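Local coordinates for beta-glucanase (Clostridium thermocellum, PDB 3WVJ), which hydrolyses the mixed-linkage polysaccharide beta-1,3-1,4-glucan as an endo-acting lichenase of glycoside hydrolase family 16, at residues H136-D141 with H147-E152; Y59-G64 with G200-Q205. All coordinates share one frame; numbering follows the deposited sequence.

Both contacts lie on the surface of the one-chain beta-jellyroll, their centres 25 Å apart and their nearest atoms about 11 Å apart, so neither touches the other. Contact 1, with segments 6 residues apart, falls within the chain span between the segments of contact 2, which are 136 apart. Strand 75-82 relates them, pairing with both 147-154 and 204-214. Each joins a strand to an irregular piece of chain through side chains. Contact 1 is the larger, burying 193 Å² with a Phe-His ring stack and one buried residue, Tyr-149. Contact 2 buries 104 Å² and rests on one tyrosine near a glycine and a threonine methyl, with no stacked pair between its segments.

Contact 1 (H136-D141 with H147-E152); sequences HNLGFD and HTYGFE
Phe-140 and His-147 meet across backbones that stay well apart, the closest CA pair being Asp-141 and His-147 at 9.6 Å, so side chains do most of the bridging. The two rings form a face-to-face stack, with centroids 3.7 Å apart and planes inclined by only 9°. Phe-140 CD1 lies 3.3 Å from His-147 CE1, and NE2 of the histidine sits over the centre of the phenyl face. The opposite phenyl face is covered by CB of Leu-138, which sandwiches the ring between its own segment and the strand. With chi1 at 54°, CG of Phe-140 is held between the backbone N and carbonyl carbon, directing the ring toward the histidine. Tyr-149 OH abuts the phenyl edge near the ring plane, 3.5 Å from Phe-140 CE1. The tyrosine's own edge receives a methyl, Leu-138 CD2 lying 3.7 Å from Tyr-149 CE1. His-147 ND1 also makes a weak hydrogen bond to Asp-145 O in the connecting loop. The stack thus packs the loop leaving strand 134-137 against the start of the next strand, 147-154, at the jellyroll surface. Val-162 of the adjacent strand 157-162 touches both Leu-138 and Phe-140, and Phe-112 meets Tyr-149 edge-to-face.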
ATOM      1  N   HIS A 136     -10.499 -10.547  -3.347  1.00 39.65           N
ATOM      2  CA  HIS A 136     -10.821 -10.798  -4.736  1.00 41.81           C
ATOM      3  C   HIS A 136      -9.901 -11.798  -5.371  1.00 43.17           C
ATOM      4  O   HIS A 136      -8.693 -11.692  -5.216  1.00 42.55           O
ATOM      5  CB  HIS A 136     -10.739  -9.448  -5.491  1.00 41.75           C
ATOM      6  CG  HIS A 136     -10.898  -9.558  -6.991  1.00 43.90           C
ATOM      7  ND1 HIS A 136      -9.918  -9.154  -7.851  1.00 44.72           N
ATOM      8  CD2 HIS A 136     -11.956  -9.987  -7.784  1.00 45.38           C
ATOM      9  CE1 HIS A 136     -10.324  -9.366  -9.123  1.00 46.44           C
ATOM     10  NE2 HIS A 136     -11.569  -9.844  -9.083  1.00 47.39           N
ATOM     11  N   ASN A 137     -10.443 -12.743  -6.142  1.00 45.31           N
ATOM     12  CA  ASN A 137      -9.579 -13.664  -6.881  1.00 47.27           C
ATOM     13  C   ASN A 137      -9.081 -13.028  -8.165  1.00 48.92           C
ATOM     14  O   ASN A 137      -9.894 -12.619  -9.011  1.00 50.42           O
ATOM     15  CB  ASN A 137     -10.309 -14.980  -7.230  1.00 49.53           C
ATOM     16  CG  ASN A 137     -11.022 -15.606  -6.027  1.00 48.75           C
ATOM     17  OD1 ASN A 137     -12.242 -15.800  -6.052  1.00 50.16           O
ATOM     18  ND2 ASN A 137     -10.270 -15.954  -5.002  1.00 47.80           N
ATOM     19  N   LEU A 138      -7.760 -12.950  -8.335  1.00 49.14           N
ATOM     20  CA  LEU A 138      -7.227 -12.218  -9.477  1.00 50.78           C
ATOM     21  C   LEU A 138      -7.299 -13.002 -10.762  1.00 54.52           C
ATOM     22  O   LEU A 138      -7.406 -12.409 -11.832  1.00 57.24           O
ATOM     23  CB  LEU A 138      -5.793 -11.766  -9.233  1.00 49.62           C
ATOM     24  CG  LEU A 138      -5.490 -10.800  -8.082  1.00 46.91           C
ATOM     25  CD1 LEU A 138      -4.038 -10.938  -7.662  1.00 46.32           C
ATOM     26  CD2 LEU A 138      -5.838  -9.331  -8.373  1.00 45.88           C
ATOM     27  N   GLY A 139      -7.229 -14.325 -10.688  1.00 56.19           N
ATOM     28  CA  GLY A 139      -7.187 -15.114 -11.909  1.00 58.89           C
ATOM     29  C   GLY A 139      -5.814 -15.059 -12.533  1.00 59.82           C
ATOM     30  O   GLY A 139      -5.643 -15.446 -13.674  1.00 62.65           O
ATOM     31  N   PHE A 140      -4.843 -14.570 -11.772  1.00 57.47           N
ATOM     32  CA  PHE A 140      -3.426 -14.697 -12.097  1.00 58.51           C
ATOM     33  C   PHE A 140      -2.630 -14.567 -10.804  1.00 57.04           C
ATOM     34  O   PHE A 140      -3.185 -14.278  -9.755  1.00 55.37           O
ATOM     35  CB  PHE A 140      -2.972 -13.589 -13.084  1.00 58.69           C
ATOM     36  CG  PHE A 140      -3.291 -12.178 -12.624  1.00 56.02           C
ATOM     37  CD1 PHE A 140      -2.485 -11.525 -11.698  1.00 53.48           C
ATOM     38  CD2 PHE A 140      -4.390 -11.495 -13.139  1.00 56.27           C
ATOM     39  CE1 PHE A 140      -2.760 -10.216 -11.307  1.00 51.88           C
ATOM     40  CE2 PHE A 140      -4.678 -10.184 -12.743  1.00 54.49           C
ATOM     41  CZ  PHE A 140      -3.855  -9.534 -11.830  1.00 52.16           C
ATOM     42  N   ASP A 141      -1.317 -14.738 -10.888  1.00 58.33           N
ATOM     43  CA  ASP A 141      -0.457 -14.621  -9.717  1.00 56.22           C
ATOM     44  C   ASP A 141       0.227 -13.253  -9.638  1.00 55.10           C
ATOM     45  O   ASP A 141       1.044 -12.906 -10.476  1.00 56.13           O
ATOM     46  CB  ASP A 141       0.587 -15.725  -9.716  1.00 57.65           C
ATOM     47  CG  ASP A 141       1.373 -15.775  -8.423  1.00 56.21           C
ATOM     48  OD1 ASP A 141       1.548 -14.723  -7.777  1.00 53.46           O
ATOM     49  OD2 ASP A 141       1.803 -16.885  -8.040  1.00 57.09           O
ATOM     50  N   HIS A 147       1.394  -5.808 -12.541  1.00 51.22           N
ATOM     51  CA  HIS A 147       0.036  -5.579 -12.977  1.00 51.38           C
ATOM     52  C   HIS A 147      -0.328  -4.241 -12.472  1.00 49.88           C
ATOM     53  O   HIS A 147       0.375  -3.708 -11.659  1.00 48.41           O
ATOM     54  CB  HIS A 147      -0.874  -6.634 -12.356  1.00 50.78           C
ATOM     55  CG  HIS A 147      -0.789  -7.969 -13.047  1.00 52.83           C
ATOM     56  ND1 HIS A 147       0.080  -8.919 -12.671  1.00 53.31           N
ATOM     57  CD2 HIS A 147      -1.489  -8.477 -14.112  1.00 54.89           C
ATOM     58  CE1 HIS A 147      -0.076  -9.995 -13.444  1.00 55.51           C
ATOM     59  NE2 HIS A 147      -1.030  -9.722 -14.328  1.00 56.54           N
ATOM     60  N   THR A 148      -1.428  -3.658 -12.917  1.00 50.84           N
ATOM     61  CA  THR A 148      -1.857  -2.409 -12.293  1.00 49.80           C
ATOM     62  C   THR A 148      -3.102  -2.658 -11.457  1.00 48.64           C
ATOM     63  O   THR A 148      -3.887  -3.576 -11.757  1.00 49.32           O
ATOM     64  CB  THR A 148      -2.186  -1.331 -13.307  1.00 51.83           C
ATOM     65  OG1 THR A 148      -3.435  -1.697 -13.885  1.00 54.41           O
ATOM     66  CG2 THR A 148      -1.111  -1.239 -14.382  1.00 53.91           C
ATOM     67  N   TYR A 149      -3.242  -1.861 -10.397  1.00 46.67           N
ATOM     68  CA  TYR A 149      -4.308  -2.010  -9.386  1.00 44.87           C
ATOM     69  C   TYR A 149      -4.653  -0.591  -9.008  1.00 44.50           C
ATOM     70  O   TYR A 149      -3.793   0.320  -9.088  1.00 44.67           O
ATOM     71  CB  TYR A 149      -3.826  -2.721  -8.119  1.00 42.49           C
ATOM     72  CG  TYR A 149      -3.210  -4.078  -8.372  1.00 43.11           C
ATOM     73  CD1 TYR A 149      -4.005  -5.234  -8.405  1.00 42.99           C
ATOM     74  CD2 TYR A 149      -1.851  -4.201  -8.620  1.00 43.00           C
ATOM     75  CE1 TYR A 149      -3.443  -6.476  -8.660  1.00 43.86           C
ATOM     76  CE2 TYR A 149      -1.297  -5.415  -8.868  1.00 43.81           C
ATOM     77  CZ  TYR A 149      -2.094  -6.551  -8.882  1.00 44.19           C
ATOM     78  OH  TYR A 149      -1.526  -7.762  -9.128  1.00 45.14           O
ATOM     79  N   GLY A 150      -5.890  -0.367  -8.589  1.00 43.55           N
ATOM     80  CA  GLY A 150      -6.309   1.023  -8.357  1.00 43.14           C
ATOM     81  C   GLY A 150      -7.679   1.086  -7.737  1.00 42.24           C
ATOM     82  O   GLY A 150      -8.353   0.061  -7.667  1.00 42.53           O
ATOM     83  N   PHE A 151      -8.072   2.288  -7.283  1.00 41.43           N
ATOM     84  CA  PHE A 151      -9.436   2.564  -6.830  1.00 41.23           C
ATOM     85  C   PHE A 151      -9.863   3.969  -7.209  1.00 42.41           C
ATOM     86  O   PHE A 151      -9.041   4.912  -7.158  1.00 42.23           O
ATOM     87  CB  PHE A 151      -9.576   2.370  -5.334  1.00 39.16           C
ATOM     88  CG  PHE A 151      -8.476   2.987  -4.516  1.00 37.74           C
ATOM     89  CD1 PHE A 151      -8.597   4.292  -4.000  1.00 37.05           C
ATOM     90  CD2 PHE A 151      -7.320   2.261  -4.215  1.00 36.70           C
ATOM     91  CE1 PHE A 151      -7.603   4.866  -3.218  1.00 35.65           C
ATOM     92  CE2 PHE A 151      -6.310   2.847  -3.460  1.00 35.38           C
ATOM     93  CZ  PHE A 151      -6.442   4.148  -2.954  1.00 34.89           C
ATOM     94  N   GLU A 152     -11.109   4.138  -7.635  1.00 43.83           N
ATOM     95  CA  GLU A 152     -11.678   5.485  -7.740  1.00 44.67           C
ATOM     96  C   GLU A 152     -12.406   5.666  -6.424  1.00 43.40           C
ATOM     97  O   GLU A 152     -13.356   4.939  -6.112  1.00 43.86           O
ATOM     98  CB  GLU A 152     -12.624   5.682  -8.913  1.00 47.62           C
ATOM     99  CG  GLU A 152     -13.077   7.164  -9.041  1.00 49.77           C
ATOM    100  CD  GLU A 152     -14.326   7.414  -9.896  1.00 53.08           C
ATOM    101  OE1 GLU A 152     -15.280   6.610  -9.860  1.00 54.33           O
ATOM    102  OE2 GLU A 152     -14.398   8.432 -10.616  1.00 54.49           O
TER

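Contact 2 (Y59-G64 with G200-Q205); sequences YPYKSG and GRTPLQ
Tyr-61 reaches across to Gly-200 and Thr-202 with its ring and hydroxyl, meeting both obliquely. The main approach is at the end of the phenol, where Tyr-61 OH comes 3.3 Å from Gly-200 CA. Tyr-61 CZ is 4.1 Å from the same CA; the glycine lies to one side of the ring plane, near the hydroxyl, not straight ahead of it. Farther back, CG2 of Thr-202 stands 4.4 Å from Tyr-61 CD1, a loose van der Waals approach. A chi1 of -52° sets CG anti to the carbonyl carbon and beside the backbone N, sending the phenol toward the 200-202 loop. Pro-60 CB lies 3.7 Å above the ring, offset toward the rim, on the opposite side of its plane from Gly-200 CA and Thr-202 CG2, and Tyr-198 meets the ring edge-to-face. The positive phi of Gly-200, 91°, in itself favours glycine, and the bare CA is consistent with the hydroxyl's close approach. Strand 46-53, whose Leu-51 touches Tyr-61 and Asp-52 Thr-202, pairs antiparallel with both 61-72 and 204-214. Here the tyrosine packs the start of strand 61-72 against the loop entering strand 204-214, at the surface of this family 16 enzyme's beta-jellyroll.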
ATOM      1  N   TYR A  59      13.300  -4.558  16.866  1.00 51.79           N
ATOM      2  CA  TYR A  59      12.408  -5.320  16.011  1.00 50.35           C
ATOM      3  C   TYR A  59      13.308  -6.374  15.327  1.00 49.17           C
ATOM      4  O   TYR A  59      14.481  -6.144  15.204  1.00 49.15           O
ATOM      5  CB  TYR A  59      11.728  -4.332  15.046  1.00 53.92           C
ATOM      6  CG  TYR A  59      10.962  -3.228  15.850  1.00 56.65           C
ATOM      7  CD1 TYR A  59       9.575  -3.299  16.010  1.00 56.57           C
ATOM      8  CD2 TYR A  59      11.674  -2.159  16.517  1.00 60.60           C
ATOM      9  CE1 TYR A  59       8.858  -2.366  16.776  1.00 56.10           C
ATOM     10  CE2 TYR A  59      10.970  -1.208  17.304  1.00 60.63           C
ATOM     11  CZ  TYR A  59       9.563  -1.305  17.418  1.00 59.02           C
ATOM     12  OH  TYR A  59       8.836  -0.365  18.183  1.00 55.60           O
ATOM     13  N   PRO A  60      12.768  -7.538  14.982  1.00 47.23           N
ATOM     14  CA  PRO A  60      13.565  -8.639  14.434  1.00 47.67           C
ATOM     15  C   PRO A  60      13.752  -8.443  12.960  1.00 45.48           C
ATOM     16  O   PRO A  60      14.641  -9.048  12.367  1.00 47.11           O
ATOM     17  CB  PRO A  60      12.714  -9.904  14.725  1.00 47.73           C
ATOM     18  CG  PRO A  60      11.440  -9.407  15.295  1.00 46.37           C
ATOM     19  CD  PRO A  60      11.400  -7.943  15.379  1.00 46.56           C
ATOM     20  N   TYR A  61      12.910  -7.582  12.389  1.00 41.82           N
ATOM     21  CA  TYR A  61      12.939  -7.304  10.979  1.00 40.67           C
ATOM     22  C   TYR A  61      12.945  -5.821  10.604  1.00 38.91           C
ATOM     23  O   TYR A  61      12.457  -4.989  11.345  1.00 37.55           O
ATOM     24  CB  TYR A  61      11.790  -7.995  10.278  1.00 39.74           C
ATOM     25  CG  TYR A  61      11.740  -9.468  10.629  1.00 40.87           C
ATOM     26  CD1 TYR A  61      12.751 -10.355  10.160  1.00 42.61           C
ATOM     27  CD2 TYR A  61      10.757  -9.956  11.491  1.00 39.92           C
ATOM     28  CE1 TYR A  61      12.727 -11.680  10.486  1.00 43.79           C
ATOM     29  CE2 TYR A  61      10.701 -11.299  11.809  1.00 41.18           C
ATOM     30  CZ  TYR A  61      11.707 -12.157  11.298  1.00 43.31           C
ATOM     31  OH  TYR A  61      11.718 -13.490  11.606  1.00 44.99           O
ATOM     32  N   LYS A  62      13.556  -5.505   9.459  1.00 38.85           N
ATOM     33  CA  LYS A  62      13.430  -4.161   8.891  1.00 37.74           C
ATOM     34  C   LYS A  62      12.776  -4.245   7.537  1.00 36.95           C
ATOM     35  O   LYS A  62      13.013  -5.216   6.757  1.00 38.01           O
ATOM     36  CB  LYS A  62      14.751  -3.412   8.784  1.00 38.74           C
ATOM     37  CG  LYS A  62      15.855  -4.274   8.149  1.00 40.67           C
ATOM     38  CD  LYS A  62      17.097  -3.434   7.935  1.00 42.16           C
ATOM     39  CE  LYS A  62      18.210  -4.395   7.507  1.00 44.54           C
ATOM     40  NZ  LYS A  62      19.445  -3.627   7.450  1.00 46.36           N
ATOM     41  N   SER A  63      12.039  -3.199   7.236  1.00 35.36           N
ATOM     42  CA  SER A  63      11.494  -3.086   5.946  1.00 35.19           C
ATOM     43  C   SER A  63      11.271  -1.621   5.529  1.00 34.39           C
ATOM     44  O   SER A  63      11.752  -0.679   6.165  1.00 34.35           O
ATOM     45  CB  SER A  63      10.153  -3.872   5.889  1.00 33.89           C
ATOM     46  OG  SER A  63       9.812  -4.105   4.530  1.00 33.99           O
ATOM     47  N   GLY A  64      10.506  -1.430   4.454  1.00 34.02           N
ATOM     48  CA  GLY A  64      10.420  -0.112   3.791  1.00 33.85           C
ATOM     49  C   GLY A  64       8.968   0.360   3.757  1.00 32.73           C
ATOM     50  O   GLY A  64       8.052  -0.449   3.510  1.00 31.98           O
ATOM     51  N   GLY A 200       9.986 -16.106   8.649  1.00 51.48           N
ATOM     52  CA  GLY A 200      11.294 -15.582   9.094  1.00 51.05           C
ATOM     53  C   GLY A 200      12.261 -15.542   7.920  1.00 52.51           C
ATOM     54  O   GLY A 200      13.423 -15.181   8.070  1.00 53.88           O
ATOM     55  N   ARG A 201      11.754 -15.885   6.747  1.00 52.11           N
ATOM     56  CA  ARG A 201      12.532 -15.947   5.544  1.00 54.09           C
ATOM     57  C   ARG A 201      12.812 -14.572   4.932  1.00 52.72           C
ATOM     58  O   ARG A 201      11.897 -13.750   4.728  1.00 50.12           O
ATOM     59  CB  ARG A 201      11.825 -16.905   4.598  1.00 56.65           C
ATOM     60  CG  ARG A 201      11.422 -16.402   3.231  1.00 58.87           C
ATOM     61  CD  ARG A 201      12.519 -16.682   2.241  1.00 62.09           C
ATOM     62  NE  ARG A 201      13.156 -17.932   2.644  1.00 66.49           N
ATOM     63  CZ  ARG A 201      14.326 -18.443   2.216  1.00 70.39           C
ATOM     64  NH1 ARG A 201      15.079 -17.851   1.286  1.00 74.37           N
ATOM     65  NH2 ARG A 201      14.738 -19.600   2.734  1.00 69.36           N
ATOM     66  N   THR A 202      14.084 -14.336   4.628  1.00 52.68           N
ATOM     67  CA  THR A 202      14.548 -13.045   4.078  1.00 51.63           C
ATOM     68  C   THR A 202      15.659 -13.309   3.023  1.00 53.88           C
ATOM     69  O   THR A 202      16.132 -14.434   2.899  1.00 56.13           O
ATOM     70  CB  THR A 202      15.106 -12.159   5.193  1.00 50.24           C
ATOM     71  OG1 THR A 202      16.048 -12.918   5.917  1.00 52.07           O
ATOM     72  CG2 THR A 202      13.977 -11.781   6.210  1.00 47.69           C
ATOM     73  N   PRO A 203      16.001 -12.303   2.189  1.00 53.61           N
ATOM     74  CA  PRO A 203      15.260 -11.056   1.951  1.00 51.21           C
ATOM     75  C   PRO A 203      14.010 -11.434   1.188  1.00 50.14           C
ATOM     76  O   PRO A 203      13.970 -12.511   0.600  1.00 51.49           O
ATOM     77  CB  PRO A 203      16.220 -10.252   1.022  1.00 52.63           C
ATOM     78  CG  PRO A 203      17.182 -11.263   0.507  1.00 55.48           C
ATOM     79  CD  PRO A 203      17.350 -12.267   1.588  1.00 56.16           C
ATOM     80  N   LEU A 204      13.020 -10.560   1.192  1.00 47.94           N
ATOM     81  CA  LEU A 204      11.820 -10.612   0.360  1.00 47.14           C
ATOM     82  C   LEU A 204      11.642  -9.187  -0.183  1.00 45.84           C
ATOM     83  O   LEU A 204      11.992  -8.249   0.499  1.00 44.75           O
ATOM     84  CB  LEU A 204      10.593 -10.905   1.238  1.00 45.57           C
ATOM     85  CG  LEU A 204      10.491 -12.355   1.713  1.00 46.93           C
ATOM     86  CD1 LEU A 204       9.368 -12.586   2.732  1.00 45.19           C
ATOM     87  CD2 LEU A 204      10.310 -13.297   0.530  1.00 49.11           C
ATOM     88  N   GLN A 205      11.058  -9.014  -1.362  1.00 45.94           N
ATOM     89  CA  GLN A 205      10.854  -7.675  -1.922  1.00 45.53           C
ATOM     90  C   GLN A 205       9.565  -7.585  -2.704  1.00 44.49           C
ATOM     91  O   GLN A 205       9.105  -8.554  -3.300  1.00 45.69           O
ATOM     92  CB  GLN A 205      11.981  -7.238  -2.872  1.00 47.99           C
ATOM     93  CG  GLN A 205      13.330  -7.882  -2.663  1.00 51.35           C
ATOM     94  CD  GLN A 205      14.343  -7.541  -3.761  1.00 53.34           C
ATOM     95  OE1 GLN A 205      14.209  -7.988  -4.897  1.00 54.09           O
ATOM     96  NE2 GLN A 205      15.358  -6.701  -3.415  1.00 54.48           N
TER